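Local coordinates for protein glutathione s-transferase (Haemonchus contortus, PDB 2WS2) that probably joins glutathione to electrophilic compounds, displacing a halide ion from RX substrates to give S-substituted glutathiones, as a homodimeric transferase of the sigma family, at residues M1-L6 with E55-Q60; A86-I91 with S152-D157. One frame throughout, in Å; residues are numbered along the deposited sequence.

Contact 1. Residues M1-L6 with E55-Q60; sequences MVHYKL and EVDGKQ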
ATOM      1  N   MET A   1      21.398 -20.046  -7.853  1.00 29.83           N
ATOM      2  CA  MET A   1      22.050 -19.367  -8.997  1.00 30.30           C
ATOM      3  C   MET A   1      21.936 -17.857  -8.780  1.00 30.99           C
ATOM      4  O   MET A   1      22.862 -17.078  -9.010  1.00 29.99           O
ATOM      5  CB  MET A   1      21.338 -19.740 -10.287  1.00 29.64           C
ATOM      6  CG  MET A   1      21.688 -18.827 -11.458  1.00 30.94           C
ATOM      7  SD  MET A   1      23.197 -19.317 -12.286  1.00 31.51           S
ATOM      8  CE  MET A   1      23.939 -17.690 -12.667  1.00 28.78           C
ATOM      9  N   VAL A   2      20.769 -17.475  -8.304  1.00 31.83           N
ATOM     10  CA  VAL A   2      20.458 -16.096  -8.054  1.00 32.30           C
ATOM     11  C   VAL A   2      20.542 -15.861  -6.560  1.00 32.55           C
ATOM     12  O   VAL A   2      20.025 -16.645  -5.761  1.00 31.56           O
ATOM     13  CB  VAL A   2      19.071 -15.788  -8.571  1.00 31.16           C
ATOM     14  CG1 VAL A   2      18.744 -14.331  -8.355  1.00 31.39           C
ATOM     15  CG2 VAL A   2      19.024 -16.124 -10.047  1.00 30.68           C
ATOM     16  N   HIS A   3      21.199 -14.772  -6.187  1.00 32.67           N
ATOM     17  CA  HIS A   3      21.402 -14.512  -4.781  1.00 32.99           C
ATOM     18  C   HIS A   3      20.465 -13.470  -4.262  1.00 31.38           C
ATOM     19  O   HIS A   3      20.356 -12.375  -4.814  1.00 33.69           O
ATOM     20  CB  HIS A   3      22.888 -14.239  -4.501  1.00 33.67           C
ATOM     21  CG  HIS A   3      23.781 -15.350  -4.967  1.00 34.22           C
ATOM     22  ND1 HIS A   3      23.581 -16.663  -4.597  1.00 34.08           N
ATOM     23  CD2 HIS A   3      24.849 -15.351  -5.800  1.00 33.72           C
ATOM     24  CE1 HIS A   3      24.492 -17.426  -5.175  1.00 31.51           C
ATOM     25  NE2 HIS A   3      25.271 -16.655  -5.913  1.00 35.06           N
ATOM     26  N   TYR A   4      19.709 -13.847  -3.250  1.00 29.65           N
ATOM     27  CA  TYR A   4      18.818 -12.911  -2.603  1.00 28.98           C
ATOM     28  C   TYR A   4      19.283 -12.751  -1.220  1.00 27.73           C
ATOM     29  O   TYR A   4      19.679 -13.727  -0.580  1.00 27.19           O
ATOM     30  CB  TYR A   4      17.372 -13.422  -2.528  1.00 29.38           C
ATOM     31  CG  TYR A   4      16.804 -13.828  -3.830  1.00 31.41           C
ATOM     32  CD1 TYR A   4      17.062 -15.097  -4.347  1.00 32.65           C
ATOM     33  CD2 TYR A   4      16.009 -12.952  -4.567  1.00 31.00           C
ATOM     34  CE1 TYR A   4      16.556 -15.465  -5.551  1.00 35.11           C
ATOM     35  CE2 TYR A   4      15.488 -13.330  -5.772  1.00 30.07           C
ATOM     36  CZ  TYR A   4      15.773 -14.569  -6.261  1.00 30.82           C
ATOM     37  OH  TYR A   4      15.263 -14.962  -7.453  1.00 30.54           O
ATOM     38  N   LYS A   5      19.205 -11.509  -0.758  1.00 27.58           N
ATOM     39  CA  LYS A   5      19.546 -11.158   0.582  1.00 26.03           C
ATOM     40  C   LYS A   5      18.433 -10.283   1.038  1.00 25.76           C
ATOM     41  O   LYS A   5      18.081  -9.300   0.376  1.00 26.87           O
ATOM     42  CB  LYS A   5      20.893 -10.383   0.661  1.00 26.59           C
ATOM     43  CG  LYS A   5      21.193  -9.842   2.043  1.00 23.85           C
ATOM     44  CD  LYS A   5      22.644  -9.332   2.214  1.00 26.60           C
ATOM     45  CE  LYS A   5      22.766  -7.833   1.965  1.00 27.02           C
ATOM     46  NZ  LYS A   5      24.181  -7.342   2.288  1.00 30.11           N
ATOM     47  N   LEU A   6      17.887 -10.641   2.192  1.00 24.54           N
ATOM     48  CA  LEU A   6      16.887  -9.860   2.852  1.00 25.14           C
ATOM     49  C   LEU A   6      17.515  -9.249   4.105  1.00 26.02           C
ATOM     50  O   LEU A   6      18.191  -9.943   4.896  1.00 26.33           O
ATOM     51  CB  LEU A   6      15.665 -10.745   3.195  1.00 24.89           C
ATOM     52  CG  LEU A   6      14.483 -10.064   3.888  1.00 26.99           C
ATOM     53  CD1 LEU A   6      13.709  -9.141   2.920  1.00 25.78           C
ATOM     54  CD2 LEU A   6      13.551 -11.095   4.418  1.00 24.39           C
ATOM     55  N   GLU A  55      17.969  -7.559  -1.846  1.00 24.09           N
ATOM     56  CA  GLU A  55      18.929  -7.566  -2.940  1.00 26.46           C
ATOM     57  C   GLU A  55      18.838  -8.786  -3.828  1.00 28.06           C
ATOM     58  O   GLU A  55      18.798  -9.931  -3.338  1.00 31.46           O
ATOM     59  CB  GLU A  55      20.379  -7.400  -2.440  1.00 26.33           C
ATOM     60  CG  GLU A  55      20.606  -6.165  -1.584  1.00 27.83           C
ATOM     61  CD  GLU A  55      22.072  -5.848  -1.403  1.00 28.32           C
ATOM     62  OE1 GLU A  55      22.383  -5.013  -0.514  1.00 29.54           O
ATOM     63  OE2 GLU A  55      22.904  -6.448  -2.122  1.00 26.48           O
ATOM     64  N   VAL A  56      18.839  -8.545  -5.138  1.00 29.54           N
ATOM     65  CA  VAL A  56      18.729  -9.596  -6.171  1.00 29.64           C
ATOM     66  C   VAL A  56      19.967  -9.428  -7.023  1.00 31.13           C
ATOM     67  O   VAL A  56      20.201  -8.349  -7.593  1.00 31.34           O
ATOM     68  CB  VAL A  56      17.468  -9.393  -7.079  1.00 28.77           C
ATOM     69  CG1 VAL A  56      17.425 -10.400  -8.224  1.00 27.57           C
ATOM     70  CG2 VAL A  56      16.207  -9.465  -6.269  1.00 26.90           C
ATOM     71  N   ASP A  57      20.744 -10.496  -7.111  1.00 31.49           N
ATOM     72  CA  ASP A  57      22.138 -10.441  -7.503  1.00 32.84           C
ATOM     73  C   ASP A  57      22.743  -9.026  -7.393  1.00 33.53           C
ATOM     74  O   ASP A  57      23.282  -8.495  -8.359  1.00 34.09           O
ATOM     75  CB  ASP A  57      22.376 -11.120  -8.864  1.00 32.77           C
ATOM     76  CG  ASP A  57      22.413 -12.653  -8.761  1.00 33.93           C
ATOM     77  OD1 ASP A  57      22.073 -13.345  -9.754  1.00 38.56           O
ATOM     78  OD2 ASP A  57      22.783 -13.189  -7.707  1.00 30.50           O
ATOM     79  N   GLY A  58      22.604  -8.431  -6.200  1.00 34.04           N
ATOM     80  CA  GLY A  58      23.199  -7.132  -5.869  1.00 33.83           C
ATOM     81  C   GLY A  58      22.381  -5.867  -6.116  1.00 33.33           C
ATOM     82  O   GLY A  58      22.880  -4.756  -5.862  1.00 34.30           O
ATOM     83  N   LYS A  59      21.153  -6.008  -6.616  1.00 31.26           N
ATOM     84  CA  LYS A  59      20.284  -4.847  -6.847  1.00 31.05           C
ATOM     85  C   LYS A  59      19.279  -4.656  -5.729  1.00 29.33           C
ATOM     86  O   LYS A  59      18.578  -5.596  -5.362  1.00 30.41           O
ATOM     87  CB  LYS A  59      19.544  -4.933  -8.203  1.00 30.73           C
ATOM     88  CG  LYS A  59      20.301  -5.540  -9.398  1.00 28.19           C
ATOM     89  CD  LYS A  59      21.844  -5.457  -9.303  1.00 31.03           C
ATOM     90  CE  LYS A  59      22.507  -6.302 -10.358  1.00 30.00           C
ATOM     91  NZ  LYS A  59      23.801  -6.905  -9.913  1.00 29.75           N
ATOM     92  N   GLN A  60      19.182  -3.443  -5.191  1.00 27.68           N
ATOM     93  CA  GLN A  60      18.244  -3.182  -4.073  1.00 27.12           C
ATOM     94  C   GLN A  60      16.809  -2.894  -4.402  1.00 26.57           C
ATOM     95  O   GLN A  60      16.505  -2.003  -5.215  1.00 25.18           O
ATOM     96  CB  GLN A  60      18.761  -2.110  -3.116  1.00 27.85           C
ATOM     97  CG  GLN A  60      19.680  -2.722  -2.071  1.00 29.86           C
ATOM     98  CD  GLN A  60      20.772  -1.807  -1.643  1.00 27.04           C
ATOM     99  OE1 GLN A  60      21.413  -2.047  -0.625  1.00 30.55           O
ATOM    100  NE2 GLN A  60      21.006  -0.746  -2.421  1.00 26.13           N
TER
HETATM  101  O   HOH W   1      22.043 -10.312  -3.911  1.00 33.10           O
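With chi1 at -78°, D57 turns CG away from its own carbonyl carbon and lifts its carboxylate toward H3, while V56, its CG1 anti to the backbone N (chi1 175°), lays CG2 alongside the ring of Y4. D57 OD2 accepts H3 N at 2.7 Å, the amide standing well above the carboxylate plane; aspartate is short enough to meet this backbone N-H directly. The returning D57 N to H3 O bond is weak, and a water linking H3 O to G58 N supplements it. Further along, K5 and E55 form an antiparallel hydrogen-bonded pair, with E55 N 2.8 Å from K5 O. Their side chains run side by side, yet K5 NZ stays 4.1 Å from E55 OE1, too far for a salt bridge. On the other face the beta-branched V56 brings CG2 to 3.9 Å from Y4 CD2. A type I' turn from V56 to K59 joins strands 53-56 and 59-62; at G58 a side chain would jam against D57 O, which calls for glycine. Strand 4-9 pairs antiparallel with 53-56 and parallel with 30-34, with Y4 set edge-to-face on F22 of helix 16-24 and V56 against Y70 of helix 64-75.

Contact 2. Residues A86-I91 with S152-D157; sequences AVVDSI and SLTFAD
Helix 82-100 passes close to the first turn of helix 155-162, the CA atoms of V88 and A156 lying 5.5 Å apart, within the all-helical C-terminal domain of the glutathione transferase fold. V88 carries the contact, its two methyls reaching different partners. CG1 sits over one face of the F155 ring, 3.2 Å from F155 CZ, which is tight packing. CG2 turns to T154 and lies 3.2 Å from T154 OG1, the two side chains running antiparallel past one another. A branched valine suits this place because one short side chain fills both positions. A156 needs to be small here: its CB comes to 3.8 Å from V88 O, and I91 touches the same methyl from the next turn of the helix.

F155 holds CG between its backbone N and carbonyl carbon (chi1 61°), and this swings the ring out across V88. D89 OD1 lies in the ring plane at its edge, 3.4 Å from F155 CZ, where the weakly positive ring hydrogens probably favour a carboxylate oxygen. The main partner of that oxygen is R69 of the same chain, in a salt bridge that probably offsets the buried charge; A66 of the second subunit also packs on D89.

The new helix begins at T154, in the T-x-x-D sequence known from the corresponding helix start of many glutathione transferases. T154 OG1 is taken by Y77 O, so it ties the helix start to another part of the chain and leaves the cap to a half capping box. D157 supplies it: T154 N donates to the anti lone pair of D157 OD2, 3.1 Å away and almost straight at 174°.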
ATOM      1  N   ALA A  86      -4.806  -8.466  -9.159  1.00 22.78           N
ATOM      2  CA  ALA A  86      -5.192  -7.148  -8.691  1.00 22.72           C
ATOM      3  C   ALA A  86      -6.134  -7.395  -7.557  1.00 22.06           C
ATOM      4  O   ALA A  86      -6.216  -6.635  -6.624  1.00 22.11           O
ATOM      5  CB  ALA A  86      -5.876  -6.368  -9.774  1.00 23.48           C
ATOM      6  N   VAL A  87      -6.917  -8.440  -7.689  1.00 22.01           N
ATOM      7  CA  VAL A  87      -7.815  -8.816  -6.574  1.00 22.19           C
ATOM      8  C   VAL A  87      -6.992  -9.035  -5.289  1.00 22.26           C
ATOM      9  O   VAL A  87      -7.304  -8.513  -4.230  1.00 22.45           O
ATOM     10  CB  VAL A  87      -8.693 -10.035  -6.959  1.00 23.06           C
ATOM     11  CG1 VAL A  87      -9.121 -10.859  -5.687  1.00 24.24           C
ATOM     12  CG2 VAL A  87      -9.927  -9.604  -7.808  1.00 23.55           C
ATOM     13  N   VAL A  88      -5.958  -9.839  -5.427  1.00 22.57           N
ATOM     14  CA  VAL A  88      -4.927 -10.170  -4.450  1.00 23.24           C
ATOM     15  C   VAL A  88      -4.300  -8.912  -3.872  1.00 22.93           C
ATOM     16  O   VAL A  88      -4.244  -8.753  -2.640  1.00 23.45           O
ATOM     17  CB  VAL A  88      -3.809 -10.947  -5.143  1.00 24.01           C
ATOM     18  CG1 VAL A  88      -2.459 -10.817  -4.380  1.00 24.95           C
ATOM     19  CG2 VAL A  88      -4.182 -12.435  -5.305  1.00 25.41           C
ATOM     20  N   ASP A  89      -3.906  -7.998  -4.775  1.00 22.64           N
ATOM     21  CA  ASP A  89      -3.439  -6.711  -4.362  1.00 23.08           C
ATOM     22  C   ASP A  89      -4.503  -6.038  -3.516  1.00 22.92           C
ATOM     23  O   ASP A  89      -4.181  -5.605  -2.477  1.00 23.54           O
ATOM     24  CB  ASP A  89      -3.039  -5.808  -5.587  1.00 23.73           C
ATOM     25  CG  ASP A  89      -1.692  -6.205  -6.194  1.00 24.80           C
ATOM     26  OD1 ASP A  89      -0.901  -6.934  -5.530  1.00 25.25           O
ATOM     27  OD2 ASP A  89      -1.367  -5.782  -7.340  1.00 25.79           O
ATOM     28  N   SER A  90      -5.772  -5.995  -3.938  1.00 22.50           N
ATOM     29  CA  SER A  90      -6.778  -5.165  -3.255  1.00 23.01           C
ATOM     30  C   SER A  90      -7.053  -5.663  -1.834  1.00 23.41           C
ATOM     31  O   SER A  90      -7.388  -4.881  -0.942  1.00 24.29           O
ATOM     32  CB  SER A  90      -8.115  -5.138  -4.038  1.00 23.11           C
ATOM     33  OG  SER A  90      -8.855  -6.363  -3.798  1.00 23.02           O
ATOM     34  N   ILE A  91      -6.986  -6.978  -1.662  1.00 23.35           N
ATOM     35  CA  ILE A  91      -7.135  -7.616  -0.302  1.00 24.54           C
ATOM     36  C   ILE A  91      -5.922  -7.373   0.661  1.00 25.17           C
ATOM     37  O   ILE A  91      -6.099  -6.931   1.771  1.00 26.22           O
ATOM     38  CB  ILE A  91      -7.470  -9.131  -0.392  1.00 25.41           C
ATOM     39  CG1 ILE A  91      -8.781  -9.311  -1.171  1.00 25.49           C
ATOM     40  CG2 ILE A  91      -7.602  -9.734   1.059  1.00 27.60           C
ATOM     41  CD1 ILE A  91      -9.212 -10.758  -1.446  1.00 26.97           C
ATOM     42  N   SER A 152      -5.048 -21.709  -4.976  1.00 29.30           N
ATOM     43  CA  SER A 152      -3.668 -22.051  -4.638  1.00 28.59           C
ATOM     44  C   SER A 152      -3.331 -20.876  -3.704  1.00 28.27           C
ATOM     45  O   SER A 152      -4.090 -19.894  -3.636  1.00 25.33           O
ATOM     46  CB  SER A 152      -2.770 -22.096  -5.899  1.00 29.27           C
ATOM     47  OG  SER A 152      -1.428 -22.598  -5.652  1.00 30.43           O
ATOM     48  N   LEU A 153      -2.225 -20.988  -2.973  1.00 26.59           N
ATOM     49  CA  LEU A 153      -1.894 -19.965  -2.022  1.00 27.42           C
ATOM     50  C   LEU A 153      -1.528 -18.690  -2.802  1.00 24.22           C
ATOM     51  O   LEU A 153      -0.892 -18.767  -3.818  1.00 23.85           O
ATOM     52  CB  LEU A 153      -0.744 -20.417  -1.110  1.00 27.55           C
ATOM     53  CG  LEU A 153      -1.096 -21.177   0.188  1.00 30.31           C
ATOM     54  CD1 LEU A 153      -2.148 -20.450   1.029  1.00 29.11           C
ATOM     55  CD2 LEU A 153      -1.552 -22.602  -0.115  1.00 34.50           C
ATOM     56  N   THR A 154      -1.999 -17.554  -2.334  1.00 25.21           N
ATOM     57  CA  THR A 154      -1.440 -16.250  -2.779  1.00 24.90           C
ATOM     58  C   THR A 154      -0.879 -15.457  -1.577  1.00 26.15           C
ATOM     59  O   THR A 154      -1.063 -15.899  -0.440  1.00 24.98           O
ATOM     60  CB  THR A 154      -2.518 -15.495  -3.573  1.00 24.86           C
ATOM     61  OG1 THR A 154      -1.911 -14.451  -4.365  1.00 29.97           O
ATOM     62  CG2 THR A 154      -3.579 -14.933  -2.638  1.00 20.04           C
ATOM     63  N   PHE A 155      -0.218 -14.290  -1.768  1.00 25.55           N
ATOM     64  CA  PHE A 155       0.414 -13.627  -0.608  1.00 25.14           C
ATOM     65  C   PHE A 155      -0.663 -12.933   0.189  1.00 24.61           C
ATOM     66  O   PHE A 155      -0.449 -12.585   1.367  1.00 23.68           O
ATOM     67  CB  PHE A 155       1.578 -12.632  -0.973  1.00 25.91           C
ATOM     68  CG  PHE A 155       1.139 -11.469  -1.847  1.00 24.83           C
ATOM     69  CD1 PHE A 155       1.228 -11.564  -3.230  1.00 25.02           C
ATOM     70  CD2 PHE A 155       0.612 -10.309  -1.295  1.00 24.69           C
ATOM     71  CE1 PHE A 155       0.794 -10.520  -4.064  1.00 18.38           C
ATOM     72  CE2 PHE A 155       0.191  -9.239  -2.119  1.00 20.51           C
ATOM     73  CZ  PHE A 155       0.283  -9.361  -3.508  1.00 20.87           C
ATOM     74  N   ALA A 156      -1.837 -12.781  -0.427  1.00 22.61           N
ATOM     75  CA  ALA A 156      -2.988 -12.224   0.279  1.00 22.55           C
ATOM     76  C   ALA A 156      -3.444 -13.148   1.438  1.00 22.33           C
ATOM     77  O   ALA A 156      -3.844 -12.667   2.505  1.00 21.34           O
ATOM     78  CB  ALA A 156      -4.099 -11.972  -0.648  1.00 21.71           C
ATOM     79  N   ASP A 157      -3.394 -14.452   1.169  1.00 23.09           N
ATOM     80  CA  ASP A 157      -3.461 -15.495   2.214  1.00 23.97           C
ATOM     81  C   ASP A 157      -2.370 -15.315   3.284  1.00 24.87           C
ATOM     82  O   ASP A 157      -2.648 -15.372   4.485  1.00 25.91           O
ATOM     83  CB  ASP A 157      -3.334 -16.861   1.535  1.00 24.23           C
ATOM     84  CG  ASP A 157      -4.576 -17.206   0.730  1.00 21.99           C
ATOM     85  OD1 ASP A 157      -5.668 -17.030   1.254  1.00 22.47           O
ATOM     86  OD2 ASP A 157      -4.468 -17.628  -0.425  1.00 25.29           O
TER

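In the fold
From the N terminus, strand 4-9 leads into helix 16-24 and strand 30-34 before contact 1 closes this loop by bringing strand 53-56 and its turn back to the first strand. The chain then runs through strand 59-62 and helix 64-75 into helix 82-100, where contact 2 opens; it closes only after the long helix 118-143, when residues 152-157 return. The two are in series, neither nested nor crossed, with nearest atoms about 13 Å apart. Helices 16-24 and 64-75 bridge them: both touch contact 1, while I17 and L24 reach contact 2 and R69 pairs with D89. Contact 1 thus belongs to the thioredoxin-like domain and contact 2 to the helical domain; both also touch the second subunit.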